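Side-chain contacts in DUF7790 domain-containing protein (Leptospira interrogans serogroup Icterohaemorrhagiae serovar copenhageni, PDB 6ULO), which is of unknown function but carries a DUF7790 domain related to the NADP-binding Rossmann folds and is probably tethered to a membrane by a transmembrane helix absent here: residues Q14-S17 and L18-D22; L129-I132 and Q133-F136; I202-T205 and G206-N209; P295-S299 and L300-V304. All coordinates share one frame; numbering follows the deposited sequence. Where two conformers were deposited one is given.

Contact 1: Q14-S17 and L18-D22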
loop_
_atom_site.group_PDB
_atom_site.type_symbol
_atom_site.label_atom_id
_atom_site.label_comp_id
_atom_site.label_asym_id
_atom_site.label_seq_id
_atom_site.Cartn_x
_atom_site.Cartn_y
_atom_site.Cartn_z
ATOM N N GLN A 14 20.696 -10.252 9.293
ATOM C CA GLN A 14 19.651 -9.638 10.098
ATOM C C GLN A 14 18.510 -10.592 10.440
ATOM O O GLN A 14 17.732 -10.294 11.349
ATOM C CB GLN A 14 19.075 -8.421 9.364
ATOM C CG GLN A 14 20.124 -7.420 8.902
ATOM C CD GLN A 14 20.771 -6.679 10.063
ATOM O OE1 GLN A 14 20.097 -6.005 10.817
ATOM N NE2 GLN A 14 22.088 -6.816 10.212
ATOM N N ASN A 15 18.373 -11.722 9.756
ATOM C CA ASN A 15 17.157 -12.464 10.001
ATOM C C ASN A 15 17.266 -13.360 11.234
ATOM O O ASN A 15 18.332 -13.842 11.622
ATOM C CB ASN A 15 16.641 -13.148 8.737
ATOM C CG ASN A 15 16.251 -12.136 7.670
ATOM O OD1 ASN A 15 16.878 -12.052 6.618
ATOM N ND2 ASN A 15 15.220 -11.340 7.957
ATOM N N VAL A 16 16.122 -13.512 11.905
ATOM C CA VAL A 16 16.103 -14.185 13.206
ATOM C C VAL A 16 16.077 -15.705 13.098
ATOM O O VAL A 16 16.134 -16.396 14.134
ATOM C CB VAL A 16 14.904 -13.717 14.048
ATOM C CG1 VAL A 16 14.951 -12.197 14.237
ATOM C CG2 VAL A 16 13.611 -14.177 13.372
ATOM N N SER A 17 16.002 -16.261 11.887
ATOM C CA SER A 17 16.143 -17.703 11.694
ATOM C C SER A 17 16.540 -17.927 10.249
ATOM O O SER A 17 16.327 -17.068 9.390
ATOM C CB SER A 17 14.831 -18.445 11.950
ATOM O OG SER A 17 13.897 -18.084 10.950
ATOM N N LEU A 18 17.114 -19.103 9.990
ATOM C CA LEU A 18 17.396 -19.479 8.612
ATOM C C LEU A 18 16.128 -19.462 7.762
ATOM O O LEU A 18 16.140 -18.976 6.618
ATOM C CB LEU A 18 18.055 -20.861 8.591
ATOM C CG LEU A 18 18.398 -21.436 7.226
ATOM C CD1 LEU A 18 19.417 -20.537 6.572
ATOM C CD2 LEU A 18 18.972 -22.820 7.432
ATOM N N ASN A 19 15.027 -19.986 8.303
ATOM C CA ASN A 19 13.772 -20.001 7.556
ATOM C C ASN A 19 13.314 -18.595 7.167
ATOM O O ASN A 19 12.886 -18.363 6.028
ATOM C CB ASN A 19 12.665 -20.703 8.333
ATOM C CG ASN A 19 11.380 -20.771 7.539
ATOM O OD1 ASN A 19 11.350 -21.319 6.440
ATOM N ND2 ASN A 19 10.317 -20.216 8.084
ATOM N N GLU A 20 13.402 -17.634 8.086
ATOM C CA GLU A 20 12.979 -16.293 7.719
ATOM C C GLU A 20 13.889 -15.689 6.658
ATOM O O GLU A 20 13.404 -15.021 5.740
ATOM C CB GLU A 20 12.833 -15.407 8.951
ATOM C CG GLU A 20 11.604 -15.792 9.748
ATOM C CD GLU A 20 11.057 -14.661 10.570
ATOM O OE1 GLU A 20 11.447 -13.503 10.334
ATOM O OE2 GLU A 20 10.244 -14.936 11.463
ATOM N N GLY A 21 15.198 -15.947 6.734
ATOM C CA GLY A 21 16.081 -15.463 5.690
ATOM C C GLY A 21 15.778 -16.089 4.341
ATOM O O GLY A 21 15.820 -15.413 3.306
ATOM N N ASP A 22 15.442 -17.383 4.333
ATOM C CA ASP A 22 15.078 -18.041 3.079
ATOM C C ASP A 22 13.771 -17.485 2.518
ATOM O O ASP A 22 13.641 -17.292 1.301
ATOM C CB ASP A 22 14.968 -19.552 3.308
ATOM C CG ASP A 22 16.312 -20.234 3.554
ATOM O OD1 ASP A 22 17.370 -19.638 3.260
ATOM O OD2 ASP A 22 16.276 -21.375 4.039
HETATM O O HOH W 1 13.891 -12.039 10.574
HETATM O O HOH W 2 11.631 -17.622 12.354
#

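Contact 2: L129-I132 and Q133-F136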
loop_
_atom_site.group_PDB
_atom_site.type_symbol
_atom_site.label_atom_id
_atom_site.label_comp_id
_atom_site.label_asym_id
_atom_site.label_seq_id
_atom_site.Cartn_x
_atom_site.Cartn_y
_atom_site.Cartn_z
ATOM N N LEU A 129 20.488 13.126 2.016
ATOM C CA LEU A 129 21.160 13.016 0.728
ATOM C C LEU A 129 22.547 12.389 0.862
ATOM O O LEU A 129 22.963 11.624 -0.011
ATOM C CB LEU A 129 21.218 14.379 0.034
ATOM C CG LEU A 129 19.857 14.914 -0.425
ATOM C CD1 LEU A 129 20.021 16.354 -0.866
ATOM C CD2 LEU A 129 19.281 14.071 -1.577
ATOM N N GLU A 130 23.241 12.641 1.970
ATOM C CA GLU A 130 24.503 11.951 2.210
ATOM C C GLU A 130 24.301 10.453 2.441
ATOM O O GLU A 130 25.100 9.630 1.980
ATOM C CB GLU A 130 25.175 12.573 3.433
ATOM C CG GLU A 130 25.713 14.005 3.229
ATOM C CD GLU A 130 26.105 14.757 4.530
ATOM O OE1 GLU A 130 25.914 14.233 5.660
ATOM O OE2 GLU A 130 26.613 15.897 4.404
ATOM N N LEU A 131 23.224 10.072 3.120
ATOM C CA LEU A 131 22.929 8.662 3.332
ATOM C C LEU A 131 22.618 7.986 2.004
ATOM O O LEU A 131 23.115 6.885 1.720
ATOM C CB LEU A 131 21.749 8.521 4.285
ATOM C CG LEU A 131 21.185 7.119 4.479
ATOM C CD1 LEU A 131 22.254 6.201 5.016
ATOM C CD2 LEU A 131 19.993 7.174 5.437
ATOM N N ILE A 132 21.820 8.639 1.151
ATOM C CA ILE A 132 21.575 8.081 -0.178
ATOM C C ILE A 132 22.894 7.933 -0.930
ATOM O O ILE A 132 23.135 6.909 -1.594
ATOM C CB ILE A 132 20.565 8.935 -0.962
ATOM C CG1 ILE A 132 19.173 8.779 -0.340
ATOM C CG2 ILE A 132 20.557 8.546 -2.449
ATOM C CD1 ILE A 132 18.160 9.839 -0.791
ATOM N N GLN A 133 23.768 8.948 -0.845
ATOM C CA GLN A 133 25.031 8.924 -1.584
ATOM C C GLN A 133 25.854 7.677 -1.281
ATOM O O GLN A 133 26.466 7.096 -2.187
ATOM C CB GLN A 133 25.838 10.183 -1.251
ATOM C CG GLN A 133 27.162 10.292 -2.010
ATOM C CD GLN A 133 26.962 10.499 -3.503
ATOM O OE1 GLN A 133 25.956 11.063 -3.919
ATOM N NE2 GLN A 133 27.927 10.085 -4.309
ATOM N N VAL A 134 25.905 7.260 -0.010
ATOM C CA VAL A 134 26.730 6.114 0.369
ATOM C C VAL A 134 26.026 4.776 0.193
ATOM O O VAL A 134 26.674 3.732 0.363
ATOM C CB VAL A 134 27.280 6.225 1.809
ATOM C CG1 VAL A 134 28.157 7.453 1.949
ATOM C CG2 VAL A 134 26.177 6.189 2.850
ATOM N N SER A 135 24.728 4.762 -0.137
ATOM C CA SER A 135 23.914 3.548 -0.099
ATOM C C SER A 135 23.683 2.896 -1.454
ATOM O O SER A 135 23.107 1.806 -1.494
ATOM C CB SER A 135 22.568 3.842 0.582
ATOM O OG SER A 135 22.788 4.252 1.927
ATOM N N PHE A 136 24.128 3.512 -2.541
ATOM C CA PHE A 136 23.878 3.014 -3.892
ATOM C C PHE A 136 25.113 3.248 -4.738
ATOM O O PHE A 136 25.869 4.180 -4.494
ATOM C CB PHE A 136 22.713 3.782 -4.562
ATOM C CG PHE A 136 21.414 3.694 -3.806
ATOM C CD1 PHE A 136 20.544 2.634 -4.007
ATOM C CD2 PHE A 136 21.065 4.679 -2.899
ATOM C CE1 PHE A 136 19.356 2.553 -3.314
ATOM C CE2 PHE A 136 19.880 4.605 -2.194
ATOM C CZ PHE A 136 19.030 3.542 -2.418
#

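Contact 3: I202-T205 and G206-N209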
loop_
_atom_site.group_PDB
_atom_site.type_symbol
_atom_site.label_atom_id
_atom_site.label_comp_id
_atom_site.label_asym_id
_atom_site.label_seq_id
_atom_site.Cartn_x
_atom_site.Cartn_y
_atom_site.Cartn_z
ATOM N N ILE A 202 2.799 -10.359 -15.332
ATOM C CA ILE A 202 3.911 -11.021 -14.650
ATOM C C ILE A 202 3.842 -10.835 -13.135
ATOM O O ILE A 202 3.866 -11.807 -12.380
ATOM C CB ILE A 202 5.269 -10.521 -15.177
ATOM C CG1 ILE A 202 5.563 -11.027 -16.597
ATOM C CG2 ILE A 202 6.409 -10.973 -14.268
ATOM C CD1 ILE A 202 6.712 -10.281 -17.261
ATOM N N THR A 203 3.834 -9.581 -12.657
ATOM C CA THR A 203 4.152 -9.353 -11.242
ATOM C C THR A 203 3.056 -9.830 -10.298
ATOM O O THR A 203 3.325 -10.509 -9.306
ATOM C CB THR A 203 4.433 -7.888 -10.983
ATOM O OG1 THR A 203 5.449 -7.474 -11.900
ATOM C CG2 THR A 203 4.922 -7.698 -9.544
ATOM N N LEU A 204 1.815 -9.441 -10.541
ATOM C CA LEU A 204 0.772 -9.748 -9.561
ATOM C C LEU A 204 0.462 -11.247 -9.538
ATOM O O LEU A 204 0.290 -11.837 -8.455
ATOM C CB LEU A 204 -0.446 -8.860 -9.810
ATOM C CG LEU A 204 -1.568 -8.894 -8.763
ATOM C CD1 LEU A 204 -1.039 -8.602 -7.346
ATOM C CD2 LEU A 204 -2.621 -7.878 -9.170
ATOM N N THR A 205 0.462 -11.886 -10.716
ATOM C CA THR A 205 0.377 -13.340 -10.751
ATOM C C THR A 205 1.564 -13.959 -10.042
ATOM O O THR A 205 1.417 -14.932 -9.284
ATOM C CB THR A 205 0.279 -13.830 -12.195
ATOM O OG1 THR A 205 -1.064 -13.625 -12.633
ATOM C CG2 THR A 205 0.587 -15.342 -12.305
ATOM N N GLY A 206 2.752 -13.363 -10.235
ATOM C CA GLY A 206 3.959 -13.876 -9.605
ATOM C C GLY A 206 3.894 -13.813 -8.093
ATOM O O GLY A 206 4.426 -14.693 -7.415
ATOM N N ILE A 207 3.257 -12.770 -7.535
ATOM C CA ILE A 207 3.125 -12.703 -6.081
ATOM C C ILE A 207 2.345 -13.905 -5.582
ATOM O O ILE A 207 2.726 -14.558 -4.602
ATOM C CB ILE A 207 2.451 -11.395 -5.642
ATOM C CG1 ILE A 207 3.398 -10.215 -5.843
ATOM C CG2 ILE A 207 2.001 -11.482 -4.201
ATOM C CD1 ILE A 207 2.677 -8.864 -5.628
ATOM N N GLY A 208 1.238 -14.222 -6.254
ATOM C CA GLY A 208 0.455 -15.363 -5.820
ATOM C C GLY A 208 1.241 -16.657 -5.914
ATOM O O GLY A 208 1.174 -17.511 -5.017
ATOM N N ASN A 209 2.024 -16.821 -6.989
ATOM C CA ASN A 209 2.809 -18.054 -7.123
ATOM C C ASN A 209 3.913 -18.125 -6.071
ATOM O O ASN A 209 4.170 -19.194 -5.503
ATOM C CB ASN A 209 3.401 -18.148 -8.515
ATOM C CG ASN A 209 2.340 -18.360 -9.563
ATOM O OD1 ASN A 209 1.253 -18.858 -9.272
ATOM N ND2 ASN A 209 2.657 -18.007 -10.791
HETATM O O HOH W 3 -1.523 -13.979 -8.072
#

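Contact 4: P295-S299 and L300-V304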
loop_
_atom_site.group_PDB
_atom_site.type_symbol
_atom_site.label_atom_id
_atom_site.label_comp_id
_atom_site.label_asym_id
_atom_site.label_seq_id
_atom_site.Cartn_x
_atom_site.Cartn_y
_atom_site.Cartn_z
ATOM N N PRO A 295 -20.233 -8.133 -17.904
ATOM C CA PRO A 295 -19.472 -7.352 -18.891
ATOM C C PRO A 295 -19.200 -5.941 -18.392
ATOM O O PRO A 295 -20.093 -5.258 -17.881
ATOM C CB PRO A 295 -20.376 -7.359 -20.131
ATOM C CG PRO A 295 -21.708 -7.741 -19.620
ATOM C CD PRO A 295 -21.504 -8.634 -18.449
ATOM N N GLY A 296 -17.953 -5.509 -18.532
ATOM C CA GLY A 296 -17.674 -4.143 -18.163
ATOM C C GLY A 296 -17.672 -3.875 -16.677
ATOM O O GLY A 296 -17.652 -2.707 -16.281
ATOM N N LEU A 297 -17.632 -4.921 -15.843
ATOM C CA LEU A 297 -17.625 -4.748 -14.392
ATOM C C LEU A 297 -16.471 -3.870 -13.939
ATOM O O LEU A 297 -15.332 -3.999 -14.404
ATOM C CB LEU A 297 -17.501 -6.113 -13.703
ATOM C CG LEU A 297 -17.636 -6.111 -12.181
ATOM C CD1 LEU A 297 -19.090 -5.753 -11.808
ATOM C CD2 LEU A 297 -17.206 -7.473 -11.621
ATOM N N ARG A 298 -16.790 -2.985 -13.001
ATOM C CA ARG A 298 -15.868 -2.036 -12.395
ATOM C C ARG A 298 -16.155 -1.995 -10.903
ATOM O O ARG A 298 -17.226 -2.418 -10.460
ATOM C CB ARG A 298 -16.117 -0.615 -12.942
ATOM C CG ARG A 298 -15.609 -0.387 -14.350
ATOM C CD ARG A 298 -16.196 0.885 -14.971
ATOM N NE ARG A 298 -15.720 1.101 -16.332
ATOM C CZ ARG A 298 -14.607 1.748 -16.665
ATOM N NH1 ARG A 298 -13.822 2.277 -15.733
ATOM N NH2 ARG A 298 -14.282 1.884 -17.944
ATOM N N SER A 299 -15.205 -1.456 -10.120
ATOM C CA SER A 299 -15.406 -1.400 -8.667
ATOM C C SER A 299 -16.710 -0.679 -8.293
ATOM O O SER A 299 -17.363 -1.062 -7.320
ATOM C CB SER A 299 -14.204 -0.763 -7.955
ATOM O OG SER A 299 -14.004 0.567 -8.367
ATOM N N LEU A 300 -17.099 0.369 -9.036
ATOM C CA LEU A 300 -18.326 1.082 -8.689
ATOM C C LEU A 300 -19.521 0.133 -8.723
ATOM O O LEU A 300 -20.341 0.099 -7.794
ATOM C CB LEU A 300 -18.535 2.255 -9.647
ATOM C CG LEU A 300 -19.898 2.974 -9.533
ATOM C CD1 LEU A 300 -20.098 3.615 -8.139
ATOM C CD2 LEU A 300 -20.026 4.002 -10.659
ATOM N N GLN A 301 -19.621 -0.660 -9.783
ATOM C CA GLN A 301 -20.733 -1.593 -9.901
ATOM C C GLN A 301 -20.690 -2.663 -8.813
ATOM O O GLN A 301 -21.726 -3.052 -8.270
ATOM C CB GLN A 301 -20.735 -2.218 -11.294
ATOM C CG GLN A 301 -21.847 -3.249 -11.470
ATOM C CD GLN A 301 -21.890 -3.857 -12.860
ATOM O OE1 GLN A 301 -21.083 -3.528 -13.731
ATOM N NE2 GLN A 301 -22.835 -4.763 -13.068
ATOM N N VAL A 302 -19.495 -3.159 -8.478
ATOM C CA VAL A 302 -19.348 -4.075 -7.345
ATOM C C VAL A 302 -19.953 -3.471 -6.078
ATOM O O VAL A 302 -20.660 -4.143 -5.314
ATOM C CB VAL A 302 -17.857 -4.428 -7.164
ATOM C CG1 VAL A 302 -17.620 -5.225 -5.874
ATOM C CG2 VAL A 302 -17.349 -5.205 -8.385
ATOM N N MET A 303 -19.666 -2.196 -5.838
ATOM C CA MET A 303 -20.172 -1.530 -4.635
ATOM C C MET A 303 -21.676 -1.228 -4.728
ATOM O O MET A 303 -22.384 -1.384 -3.736
ATOM C CB MET A 303 -19.373 -0.256 -4.382
ATOM C CG MET A 303 -17.934 -0.567 -3.998
ATOM S SD MET A 303 -16.912 0.905 -3.814
ATOM C CE MET A 303 -17.806 1.745 -2.491
ATOM N N VAL A 304 -22.171 -0.799 -5.898
ATOM C CA VAL A 304 -23.603 -0.531 -6.067
ATOM C C VAL A 304 -24.409 -1.783 -5.770
ATOM O O VAL A 304 -25.424 -1.736 -5.068
ATOM C CB VAL A 304 -23.885 -0.010 -7.487
ATOM C CG1 VAL A 304 -25.403 -0.051 -7.788
ATOM C CG2 VAL A 304 -23.365 1.411 -7.646
HETATM O O HOH W 4 -21.213 -2.535 -16.890
HETATM O O HOH W 5 -21.779 -5.661 -15.963
HETATM O O HOH W 6 -19.337 -1.560 -14.188
HETATM O O HOH W 7 -15.053 2.025 -10.496
#

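Contact 1: Q14-S17 and L18-D22
Asn15 lies against Glu20 and Gly21 where the chain enters helix 18-28, a helix N-terminus capped by Ser17. The CB of Asn15 points at the first turn, and its amide oxygen OD1 rests 3.6 Å from CA of Gly21. On the other branch of the amide, ND2 is held by Glu188 O and also by a water. That water takes a second N-H from the backbone of Val16 and gives a proton to Glu20 OE1, 2.9 Å away, so one water bridges Asn15, Val16 and Glu20. Val16 follows with its CG2 methyl set against the carboxylate of Glu20, 3.8 Å from OE1; the two side chains run obliquely across one another. Ser17, the N-cap residue, turns OG in between its own backbone N and carbonyl carbon (chi1 67°), which brings the hydroxyl over the open end of the helix. There OG accepts the N-H of Glu20 at 2.9 Å in a nearly straight bond of 163°, while Ser17 O begins the regular helical pattern by accepting from Gly21 N at 3.1 Å. The Glu20 side chain folds back over the cap, its CG 3.5 Å from Ser17 OG, instead of returning a bond to the Ser17 backbone. Its OE1 also forms a salt bridge with Lys190, which together with the water probably favours the charged carboxylate. The other oxygen, OE2, receives a proton from a second water at 3.2 Å, and this water lies 2.7 Å from Ser17 OG.

Contact 2: L129-I132 and Q133-F136
The ring of Phe136 meets Ile132 one turn back, at the C-terminal end of helix 125-135. Ile132 O sits at the ring edge, near its plane, 3.3 Å from CD2, and the CG2 methyl of Ile132 touches the same CD2 at 3.9 Å. The CG2 branch is anti to its own backbone N and so leans toward the end of the helix, where the ring arrives. Beyond these residues, Tyr142 stacks on the Phe136 ring. The same carbonyl, Ile132 O, accepts the backbone N-H of Ser135 at 3.0 Å. This donor stands well above the carbonyl plane, 64° out of it, as the chain tightens from the alpha-helical pattern into an i to i+3 bond. Ser135 also turns its hydroxyl back along the helix: OG donates to Leu131 O at 2.7 Å, again from above the carbonyl plane, so the last turn is held by a side-chain as well as a backbone bond. The CD1 methyl of Leu131 lies 3.7 Å from this OG, and Val134 CG2 packs 3.3 Å from Leu131 O. Gln133 sends its amide elsewhere, OE1 accepting from Lys143. Side chains of the helix touch two others: Leu129, Ile132 and Gln133 face helix 139-166, whereas Leu131, Ser135 and Phe136 touch helix 94-109 through Phe106, Lys109 and Leu105.

Contact 3: I202-T205 and G206-N209
Leu204 and Ile207 touch through their CD1 methyls, 4.1 Å apart, on the first turns of helix 203-214, a helix laid over the Rossmann-like sheet. Ile207 reaches back along the helix: with CG1 anti to its carbonyl carbon (chi1 -71°), CG1 passes 3.5 Å from Thr203 O, the carbonyl that also accepts the Ile207 backbone N-H. On another side of the helix Thr205 and Asn209 run side by side, pointing the same way, and the CG2 methyl of Thr205 lies 3.7 Å from the amide nitrogen ND2 of Asn209. The Asn209 amide thus folds beside the carbonyl of Thr205, while its OD1 accepts from Asn242. Gly206 and Gly208 flank Ile207, and Ile202 O accepts the Gly206 N-H at 2.9 Å.

Further out, the start of the helix is fixed by Glu33, whose OE2 accepts the backbone N-H groups of Ile202 and Thr203, and by the Thr203 hydroxyl, bonded to Arg195 O. Thr203 and Ile207 face Ile194 of strand 191-195; from strand 86-91, Met90 meets Thr203 and Leu204, and Tyr88 meets Ile207. Leu204 and Thr205 also meet Ser239 of helix 234-241. A water lies 2.8 Å from Leu204 O, beside the weak, long bond that this carbonyl receives from Gly208 N. By contrast, the backbone N-H of Asn209 reaches Thr205 O at 3.0 Å.

Contact 4: P295-S299 and L300-V304
Leu297 packs its CD1 methyl between Gln301 and Val302, closing the loop over the first turn of helix 299-306, whose N-cap position is Arg298. The tight part is where this methyl presses on the Gln301 amide, CD1 of Leu297 standing 3.5 Å from Gln301 CD, and makes an apolar contact with Val302 CG2 at 3.9 Å; the leucine crosses both side chains at about a right angle. Gln301 lies fully extended, with CG anti to its backbone N (chi1 178°), and so carries its amide past the methyl to the loop. Deeper in, Met303 CG comes 3.4 Å from Ser299 O, and Val302 and Met303 press on strands 277-282 and 315-318. The Arg298 carbonyl accepts the Val302 N-H at 3.1 Å. The other side is wet. Three waters lie between Gln301 OE1 and the loop carbonyls Pro295 O and Gly296 O, the closest being 2.7 Å from OE1, while Gln301 NE2 is bonded to Glu305. Arg298 extends its side chain away from the helix. At the helix start a further water accepts from Leu300 N at 3.0 Å and lies 2.8 Å from Ser299 OG.

Overall arrangement
From the N terminus the four contacts follow in series, none nesting in or crossing another, and each closes only one or two local turns. Contact 1 caps helix 18-28 and is tied to the end of helix 176-187 through Glu188. Contact 2 finishes helix 125-135 among the helices, its centre about 26 Å from that of contact 1. Contact 3 opens helix 203-214, set against strands 86-91 and 191-195 at one end of the mixed sheet. Contact 4 starts helix 299-306 near its other end, beside strands 277-282 and 315-318; it lies across the chain's centre from contacts 1 and 2, with centres about 42 and 45 Å away.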